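Local coordinates for protein phosphodiesterase (Pseudomonas aeruginosa, PDB 4G75) that probably kills sensitive Pseudomonas cells as a colicin M-like bacteriocin, acting as a magnesium-binding phosphodiesterase that cleaves a lipid-linked peptidoglycan precursor, at residues A[85-90]-A[119-124]; A[60-65]-A[266-271]. One frame throughout, in Å; residues are numbered along the deposited sequence. Where two conformers were deposited one is given.

Contact 1: A[85-90]-A[119-124]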
ATOM      1  N   PHE A  85      -2.184 -16.086   9.060  1.00  9.54           N
ATOM      2  CA  PHE A  85      -1.333 -14.918   8.853  1.00  8.69           C
ATOM      3  C   PHE A  85      -0.508 -15.151   7.594  1.00 10.54           C
ATOM      4  O   PHE A  85      -0.404 -14.282   6.721  1.00  9.21           O
ATOM      5  CB  PHE A  85      -0.417 -14.707  10.063  1.00  6.92           C
ATOM      6  CG  PHE A  85       0.400 -13.439  10.001  1.00  5.48           C
ATOM      7  CD1 PHE A  85      -0.008 -12.302  10.688  1.00 11.13           C
ATOM      8  CD2 PHE A  85       1.573 -13.387   9.266  1.00  6.78           C
ATOM      9  CE1 PHE A  85       0.747 -11.131  10.642  1.00 11.08           C
ATOM     10  CE2 PHE A  85       2.327 -12.223   9.214  1.00  6.70           C
ATOM     11  CZ  PHE A  85       1.917 -11.099   9.900  1.00 10.89           C
ATOM     12  N   ILE A  86       0.077 -16.337   7.497  1.00  7.92           N
ATOM     13  CA  ILE A  86       0.914 -16.671   6.348  1.00 16.60           C
ATOM     14  C   ILE A  86       0.149 -16.605   5.028  1.00 11.94           C
ATOM     15  O   ILE A  86       0.624 -16.001   4.065  1.00  6.93           O
ATOM     16  CB  ILE A  86       1.571 -18.044   6.512  1.00 10.38           C
ATOM     17  CG1 ILE A  86       2.615 -17.967   7.631  1.00 10.65           C
ATOM     18  CG2 ILE A  86       2.197 -18.480   5.202  1.00  8.94           C
ATOM     19  CD1 ILE A  86       3.085 -19.314   8.157  1.00 10.21           C
ATOM     20  N   TRP A  87      -1.033 -17.217   4.987  1.00  7.09           N
ATOM     21  CA  TRP A  87      -1.846 -17.186   3.771  1.00  6.05           C
ATOM     22  C   TRP A  87      -2.356 -15.790   3.397  1.00  6.43           C
ATOM     23  O   TRP A  87      -2.463 -15.483   2.222  1.00  6.47           O
ATOM     24  CB  TRP A  87      -3.007 -18.194   3.837  1.00  7.64           C
ATOM     25  CG  TRP A  87      -2.605 -19.598   3.481  1.00  5.29           C
ATOM     26  CD1 TRP A  87      -2.723 -20.708   4.265  1.00 12.75           C
ATOM     27  CD2 TRP A  87      -2.018 -20.040   2.248  1.00  9.19           C
ATOM     28  NE1 TRP A  87      -2.251 -21.814   3.597  1.00 15.76           N
ATOM     29  CE2 TRP A  87      -1.813 -21.430   2.357  1.00 15.56           C
ATOM     30  CE3 TRP A  87      -1.649 -19.394   1.064  1.00  8.78           C
ATOM     31  CZ2 TRP A  87      -1.257 -22.186   1.328  1.00 17.25           C
ATOM     32  CZ3 TRP A  87      -1.097 -20.150   0.038  1.00 10.97           C
ATOM     33  CH2 TRP A  87      -0.902 -21.531   0.181  1.00 16.22           C
ATOM     34  N   ASP A  88      -2.670 -14.955   4.385  1.00  7.01           N
ATOM     35  CA  ASP A  88      -3.075 -13.580   4.105  1.00  5.90           C
ATOM     36  C   ASP A  88      -1.895 -12.807   3.506  1.00  6.08           C
ATOM     37  O   ASP A  88      -2.066 -11.989   2.600  1.00  9.04           O
ATOM     38  CB  ASP A  88      -3.574 -12.869   5.371  1.00  9.12           C
ATOM     39  CG  ASP A  88      -5.047 -13.134   5.670  1.00  9.36           C
ATOM     40  OD1 ASP A  88      -5.663 -14.041   5.050  1.00 10.44           O
ATOM     41  OD2 ASP A  88      -5.589 -12.425   6.548  1.00  8.90           O
ATOM     42  N   ILE A  89      -0.693 -13.068   4.016  1.00  7.76           N
ATOM     43  CA  ILE A  89       0.503 -12.427   3.471  1.00 10.37           C
ATOM     44  C   ILE A  89       0.705 -12.851   2.011  1.00  8.47           C
ATOM     45  O   ILE A  89       1.162 -12.070   1.180  1.00 10.74           O
ATOM     46  CB  ILE A  89       1.749 -12.721   4.340  1.00  6.73           C
ATOM     47  CG1 ILE A  89       1.629 -12.005   5.688  1.00  6.10           C
ATOM     48  CG2 ILE A  89       3.041 -12.290   3.632  1.00  6.60           C
ATOM     49  CD1 ILE A  89       1.448 -10.510   5.580  1.00  9.91           C
ATOM     50  N   PHE A  90       0.318 -14.079   1.691  1.00  8.23           N
ATOM     51  CA  PHE A  90       0.349 -14.546   0.307  1.00 11.60           C
ATOM     52  C   PHE A  90      -0.741 -13.883  -0.536  1.00  5.67           C
ATOM     53  O   PHE A  90      -0.485 -13.447  -1.651  1.00  9.68           O
ATOM     54  CB  PHE A  90       0.193 -16.073   0.271  1.00 10.96           C
ATOM     55  CG  PHE A  90       0.306 -16.683  -1.108  1.00  5.99           C
ATOM     56  CD1 PHE A  90       1.545 -16.864  -1.707  1.00 11.42           C
ATOM     57  CD2 PHE A  90      -0.825 -17.126  -1.781  1.00  9.30           C
ATOM     58  CE1 PHE A  90       1.653 -17.454  -2.967  1.00  9.93           C
ATOM     59  CE2 PHE A  90      -0.723 -17.717  -3.038  1.00  8.99           C
ATOM     60  CZ  PHE A  90       0.518 -17.874  -3.634  1.00 11.34           C
ATOM     61  N   PRO A 119      -3.478 -25.704   1.489  1.00 14.84           N
ATOM     62  CA  PRO A 119      -2.760 -26.695   2.293  1.00 13.49           C
ATOM     63  C   PRO A 119      -2.107 -25.975   3.458  1.00 10.99           C
ATOM     64  O   PRO A 119      -1.893 -24.766   3.385  1.00 15.47           O
ATOM     65  CB  PRO A 119      -1.665 -27.210   1.353  1.00 20.30           C
ATOM     66  CG  PRO A 119      -1.792 -26.453   0.073  1.00 22.42           C
ATOM     67  CD  PRO A 119      -2.792 -25.367   0.231  1.00 11.96           C
ATOM     68  N   PHE A 120      -1.778 -26.693   4.523  1.00 15.68           N
ATOM     69  CA  PHE A 120      -1.055 -26.051   5.611  1.00 17.55           C
ATOM     70  C   PHE A 120       0.306 -25.585   5.114  1.00 15.71           C
ATOM     71  O   PHE A 120       1.024 -26.338   4.447  1.00 17.09           O
ATOM     72  CB  PHE A 120      -0.895 -26.999   6.798  1.00 19.21           C
ATOM     73  CG  PHE A 120      -2.195 -27.455   7.381  1.00 35.50           C
ATOM     74  CD1 PHE A 120      -3.220 -26.549   7.607  1.00 22.82           C
ATOM     75  CD2 PHE A 120      -2.395 -28.784   7.708  1.00 58.30           C
ATOM     76  CE1 PHE A 120      -4.419 -26.962   8.146  1.00 38.78           C
ATOM     77  CE2 PHE A 120      -3.591 -29.200   8.244  1.00 26.52           C
ATOM     78  CZ  PHE A 120      -4.604 -28.288   8.464  1.00 22.28           C
ATOM     79  N   PRO A 121       0.663 -24.330   5.417  1.00 17.92           N
ATOM     80  CA  PRO A 121       1.992 -23.820   5.066  1.00 15.13           C
ATOM     81  C   PRO A 121       3.057 -24.669   5.738  1.00 34.91           C
ATOM     82  O   PRO A 121       2.870 -25.119   6.867  1.00 28.15           O
ATOM     83  CB  PRO A 121       2.000 -22.412   5.667  1.00 22.89           C
ATOM     84  CG  PRO A 121       0.575 -22.030   5.777  1.00 17.53           C
ATOM     85  CD  PRO A 121      -0.166 -23.311   6.080  1.00 12.66           C
ATOM     86  N   ASN A 122       4.167 -24.889   5.054  1.00 29.16           N
ATOM     87  CA  ASN A 122       5.219 -25.713   5.624  1.00 66.54           C
ATOM     88  C   ASN A 122       6.579 -25.079   5.412  1.00 59.48           C
ATOM     89  O   ASN A 122       6.680 -23.973   4.875  1.00 29.97           O
ATOM     90  CB  ASN A 122       5.178 -27.125   5.035  1.00 29.28           C
ATOM     91  CG  ASN A 122       5.419 -27.144   3.537  1.00 36.84           C
ATOM     92  OD1 ASN A 122       5.932 -26.184   2.963  1.00 40.56           O
ATOM     93  ND2 ASN A 122       5.054 -28.247   2.898  1.00 53.73           N
ATOM     94  N   ASN A 123       7.622 -25.782   5.835  1.00 36.36           N
ATOM     95  CA  ASN A 123       8.979 -25.303   5.637  1.00 65.88           C
ATOM     96  C   ASN A 123       9.629 -26.013   4.453  1.00 58.68           C
ATOM     97  O   ASN A 123      10.837 -26.251   4.439  1.00 81.26           O
ATOM     98  CB  ASN A 123       9.801 -25.482   6.915  1.00 64.99           C
ATOM     99  CG  ASN A 123       9.250 -24.672   8.077  1.00 78.62           C
ATOM    100  OD1 ASN A 123       8.891 -25.223   9.120  1.00 68.77           O
ATOM    101  ND2 ASN A 123       9.171 -23.359   7.897  1.00 76.53           N
ATOM    102  N   GLU A 124       8.806 -26.339   3.459  1.00 70.72           N
ATOM    103  CA  GLU A 124       9.270 -27.015   2.255  1.00 69.74           C
ATOM    104  C   GLU A 124       8.649 -26.442   0.977  1.00 68.50           C
ATOM    105  O   GLU A 124       8.407 -27.179   0.022  1.00 57.91           O
ATOM    106  CB  GLU A 124       8.988 -28.521   2.326  1.00 70.27           C
ATOM    107  CG  GLU A 124       9.985 -29.331   3.149  1.00 55.31           C
ATOM    108  CD  GLU A 124       9.406 -29.823   4.462  1.00 61.71           C
ATOM    109  OE1 GLU A 124       9.081 -28.982   5.328  1.00 74.71           O
ATOM    110  OE2 GLU A 124       9.281 -31.057   4.628  1.00 71.53           O
TER

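Contact 2: A[60-65]-A[266-271]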
ATOM      1  N   ALA A  60      -4.249  -9.167  14.998  1.00  9.78           N
ATOM      2  CA  ALA A  60      -4.975 -10.137  15.802  1.00  9.30           C
ATOM      3  C   ALA A  60      -4.386 -11.531  15.606  1.00 12.23           C
ATOM      4  O   ALA A  60      -4.228 -12.285  16.564  1.00 13.57           O
ATOM      5  CB  ALA A  60      -6.458 -10.117  15.458  1.00 11.65           C
ATOM      6  N   LEU A  61      -4.062 -11.868  14.363  1.00 11.44           N
ATOM      7  CA  LEU A  61      -3.454 -13.155  14.065  1.00  8.09           C
ATOM      8  C   LEU A  61      -2.093 -13.259  14.741  1.00 16.84           C
ATOM      9  O   LEU A  61      -1.812 -14.234  15.439  1.00 12.35           O
ATOM     10  CB  LEU A  61      -3.296 -13.342  12.551  1.00 10.83           C
ATOM     11  CG  LEU A  61      -4.626 -13.400  11.799  1.00  7.10           C
ATOM     12  CD1 LEU A  61      -4.403 -13.480  10.299  1.00  8.16           C
ATOM     13  CD2 LEU A  61      -5.457 -14.582  12.289  1.00 10.93           C
ATOM     14  N   TRP A  62      -1.258 -12.245  14.540  1.00  9.42           N
ATOM     15  CA  TRP A  62       0.093 -12.260  15.093  1.00 10.12           C
ATOM     16  C   TRP A  62       0.084 -12.313  16.611  1.00 12.92           C
ATOM     17  O   TRP A  62       0.850 -13.069  17.214  1.00 11.21           O
ATOM     18  CB  TRP A  62       0.911 -11.048  14.626  1.00  8.63           C
ATOM     19  CG  TRP A  62       2.349 -11.151  15.042  1.00  6.07           C
ATOM     20  CD1 TRP A  62       2.922 -10.630  16.173  1.00 12.45           C
ATOM     21  CD2 TRP A  62       3.389 -11.854  14.353  1.00  9.83           C
ATOM     22  NE1 TRP A  62       4.258 -10.954  16.216  1.00 12.74           N
ATOM     23  CE2 TRP A  62       4.570 -11.701  15.110  1.00 15.83           C
ATOM     24  CE3 TRP A  62       3.440 -12.585  13.161  1.00  9.25           C
ATOM     25  CZ2 TRP A  62       5.786 -12.253  14.715  1.00 13.88           C
ATOM     26  CZ3 TRP A  62       4.652 -13.135  12.771  1.00 17.83           C
ATOM     27  CH2 TRP A  62       5.807 -12.965  13.548  1.00 18.57           C
ATOM     28  N   ALA A  63      -0.767 -11.500  17.227  1.00 11.62           N
ATOM     29  CA  ALA A  63      -0.839 -11.450  18.682  1.00 13.83           C
ATOM     30  C   ALA A  63      -1.130 -12.844  19.232  1.00 16.72           C
ATOM     31  O   ALA A  63      -0.630 -13.219  20.294  1.00 12.82           O
ATOM     32  CB  ALA A  63      -1.892 -10.455  19.142  1.00 13.74           C
ATOM     33  N   GLN A  64      -1.933 -13.616  18.513  1.00 11.38           N
ATOM     34  CA  GLN A  64      -2.209 -14.995  18.911  0.59 14.86           C
ATOM     35  C   GLN A  64      -0.970 -15.854  18.716  1.00 13.04           C
ATOM     36  O   GLN A  64      -0.502 -16.523  19.638  1.00 16.12           O
ATOM     37  CB  GLN A  64      -3.355 -15.577  18.084  0.59 14.38           C
ATOM     38  CG  GLN A  64      -4.703 -14.925  18.314  0.59 18.38           C
ATOM     39  CD  GLN A  64      -5.735 -15.396  17.309  0.59 10.22           C
ATOM     40  OE1 GLN A  64      -6.244 -16.513  17.400  0.59 13.20           O
ATOM     41  NE2 GLN A  64      -6.044 -14.547  16.341  0.59  5.86           N
ATOM     42  N   TRP A  65      -0.449 -15.831  17.494  1.00 11.04           N
ATOM     43  CA  TRP A  65       0.736 -16.594  17.123  1.00  9.34           C
ATOM     44  C   TRP A  65       1.861 -16.375  18.132  1.00 13.00           C
ATOM     45  O   TRP A  65       2.456 -17.329  18.638  1.00 14.99           O
ATOM     46  CB  TRP A  65       1.200 -16.146  15.741  1.00 12.46           C
ATOM     47  CG  TRP A  65       2.157 -17.056  15.058  1.00 10.09           C
ATOM     48  CD1 TRP A  65       2.777 -18.151  15.582  1.00 22.30           C
ATOM     49  CD2 TRP A  65       2.648 -16.919  13.718  1.00 13.80           C
ATOM     50  NE1 TRP A  65       3.603 -18.723  14.642  1.00 12.85           N
ATOM     51  CE2 TRP A  65       3.545 -17.982  13.491  1.00 14.45           C
ATOM     52  CE3 TRP A  65       2.403 -16.009  12.684  1.00 13.96           C
ATOM     53  CZ2 TRP A  65       4.202 -18.157  12.274  1.00 15.34           C
ATOM     54  CZ3 TRP A  65       3.056 -16.181  11.481  1.00 15.14           C
ATOM     55  CH2 TRP A  65       3.946 -17.247  11.285  1.00 12.77           C
ATOM     56  N   GLY A 266      10.509 -10.686  11.658  1.00 13.48           N
ATOM     57  CA  GLY A 266      11.678 -11.311  11.063  1.00 14.22           C
ATOM     58  C   GLY A 266      12.107 -12.601  11.743  1.00 20.83           C
ATOM     59  O   GLY A 266      12.862 -13.389  11.173  1.00 18.52           O
ATOM     60  N   GLN A 267      11.630 -12.823  12.963  1.00 21.30           N
ATOM     61  CA  GLN A 267      11.899 -14.072  13.663  1.00 38.11           C
ATOM     62  C   GLN A 267      11.309 -15.237  12.885  1.00 41.59           C
ATOM     63  O   GLN A 267      11.864 -16.335  12.875  1.00 26.86           O
ATOM     64  CB  GLN A 267      11.255 -14.065  15.051  1.00 24.28           C
ATOM     65  CG  GLN A 267      11.414 -12.783  15.836  1.00 54.08           C
ATOM     66  CD  GLN A 267      12.509 -12.867  16.862  1.00 56.75           C
ATOM     67  OE1 GLN A 267      13.688 -12.724  16.544  1.00 68.79           O
ATOM     68  NE2 GLN A 267      12.125 -13.094  18.112  1.00 48.29           N
ATOM     69  N   LYS A 268      10.178 -14.982  12.233  1.00 16.15           N
ATOM     70  CA  LYS A 268       9.413 -16.040  11.587  0.75 19.59           C
ATOM     71  C   LYS A 268       9.453 -15.947  10.068  1.00 20.66           C
ATOM     72  O   LYS A 268       9.422 -16.964   9.376  1.00 21.62           O
ATOM     73  CB  LYS A 268       7.974 -16.034  12.102  0.75 20.32           C
ATOM     74  CG  LYS A 268       7.893 -16.186  13.614  0.75 27.95           C
ATOM     75  CD  LYS A 268       6.508 -16.590  14.074  0.75 41.63           C
ATOM     76  CE  LYS A 268       6.547 -17.189  15.477  0.75 44.06           C
ATOM     77  NZ  LYS A 268       7.325 -18.466  15.529  0.75 29.50           N
ATOM     78  N   PHE A 269       9.525 -14.725   9.555  1.00 13.57           N
ATOM     79  CA  PHE A 269       9.686 -14.507   8.131  1.00 11.94           C
ATOM     80  C   PHE A 269      11.146 -14.149   7.910  1.00  9.80           C
ATOM     81  O   PHE A 269      11.512 -12.981   7.846  1.00 13.17           O
ATOM     82  CB  PHE A 269       8.754 -13.388   7.653  1.00  8.10           C
ATOM     83  CG  PHE A 269       7.322 -13.823   7.489  1.00 11.53           C
ATOM     84  CD1 PHE A 269       6.822 -14.151   6.238  1.00 11.64           C
ATOM     85  CD2 PHE A 269       6.477 -13.906   8.587  1.00  7.95           C
ATOM     86  CE1 PHE A 269       5.499 -14.554   6.083  1.00 10.72           C
ATOM     87  CE2 PHE A 269       5.156 -14.314   8.440  1.00  9.68           C
ATOM     88  CZ  PHE A 269       4.666 -14.629   7.187  1.00  9.73           C
ATOM     89  N   LYS A 270      11.981 -15.183   7.826  1.00 13.45           N
ATOM     90  CA  LYS A 270      13.427 -15.021   7.882  1.00 17.68           C
ATOM     91  C   LYS A 270      14.027 -14.308   6.673  1.00 18.22           C
ATOM     92  O   LYS A 270      15.195 -13.927   6.693  1.00 18.12           O
ATOM     93  CB  LYS A 270      14.095 -16.380   8.088  1.00 15.51           C
ATOM     94  CG  LYS A 270      13.693 -17.065   9.388  1.00 33.61           C
ATOM     95  CD  LYS A 270      14.615 -18.232   9.699  1.00 40.03           C
ATOM     96  CE  LYS A 270      14.393 -18.764  11.106  1.00 63.81           C
ATOM     97  NZ  LYS A 270      15.281 -19.930  11.394  1.00 52.72           N
ATOM     98  N   ASP A 271      13.234 -14.126   5.624  1.00 12.56           N
ATOM     99  CA  ASP A 271      13.717 -13.421   4.437  1.00 11.29           C
ATOM    100  C   ASP A 271      13.343 -11.942   4.418  1.00 10.83           C
ATOM    101  O   ASP A 271      13.637 -11.246   3.453  1.00 11.52           O
ATOM    102  CB  ASP A 271      13.200 -14.102   3.168  1.00 11.77           C
ATOM    103  CG  ASP A 271      13.674 -15.534   3.050  1.00 23.34           C
ATOM    104  OD1 ASP A 271      14.886 -15.773   3.231  1.00 16.24           O
ATOM    105  OD2 ASP A 271      12.834 -16.414   2.773  1.00 18.62           O
TER

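Contact 1: A[85-90]-A[119-124]
I86 and W87, neighbours on helix 81-102, both turn their side chains toward P121 in the loop that follows helix 106-113. The nearest backbones, at I86 and P121, stand 7.3 Å apart by their CA atoms, so side chains fill the gap. I86 makes the apolar half of the contact. Its CG2 branch lies anti to the backbone N (chi1, measured to CG1, is -69°), and this brings the methyl to P121 CG at 3.9 Å; CD1 comes to P121 CB. A beta-branched residue suits this place because two of its arms can brace one flank of the pyrrolidine ring. W87 follows with both polar and apolar contacts. Its indole NE1 donates to P119 O at 3.0 Å, with the acceptor almost in the indole plane. The N-H meets the oxygen almost head-on, the C=O...N angle being 161°, although the N-H...O angle of 142° makes the bond somewhat bent. P121 CD approaches NE1 obliquely at 3.6 Å, while W87 CZ2 meets P119 CD at 3.7 Å, the two side chains crossing at about a right angle. The run from P119 to P121, extended in polyproline-II fashion, brings both prolines to the same indole, P119 O at its edge and P121 CD oblique to it. Y118 and H116 add further rings around W87. A buried tryptophan N-H thus finds its acceptor in a loop carbonyl, a bond that probably ties the loop to the helix at one directional point, with proline carbons beside it.

Contact 2: A[60-65]-A[266-271]
W65, in the last turn of helix 55-65, and K268, in the segment 266-271, are the nearest backbone positions at 10.3 Å between CA atoms, and no hydrogen bond links the two segments. Long side chains bridge this distance. W65 and K268 point toward each other and run antiparallel alongside one another, so that in the lysine conformer described here (two were modelled) the aliphatic chain lies over one face of the indole. K268 CD sits 3.6 Å from the centroid of the six-membered ring of W65, 27° off its normal, a CH-pi contact displaced toward the rim. K268 CE lies 3.4 Å from W65 NE1, and the turn at chi4 (-64°) then places NZ 3.8 Å from that same nitrogen. Lysine suits this exposed border, since its methylenes can lie on an aromatic surface while its ammonium end remains at the periphery. The segment 266-271 leads from helix 255-264 to strand 275-278 within the colicin M family region, so the contact joins an early helix of the chain to the part that carries the mixed sheet. W62, one turn before W65, has CG anti to its backbone N (chi1 -172°), which extends the indole far enough from the helix for CH2 to reach K268 CD at 3.7 Å, obliquely. In this conformer, then, the CD methylene touches two tryptophans. The polar edge of W62 is used elsewhere: NE1 bonds to E264 OE1 of helix 255-264. F269, buried and also packed on L152 and T153 of helix 143-153, brings its CE2 to W65 CZ3 at 4.1 Å, a slanting approach of one ring to the other.

In the fold
The two contacts have centres about 11 Å apart and touch where helix 81-102 meets helix 55-65 and the segment 266-271. I86, which also takes part in contact 1, sends its CD1 to W65 CH2 of contact 2 at 3.8 Å, while F85 CE2 meets F269 CE2 at 3.6 Å. The result is one continuous apolar patch in which helix 81-102 faces the 119-124 loop with W87 and contact 2 with F85, I86 serving both. In sequence, both segments of contact 1 fall between those of contact 2. Both contacts lie away from the magnesium site of V211, E213 and D241.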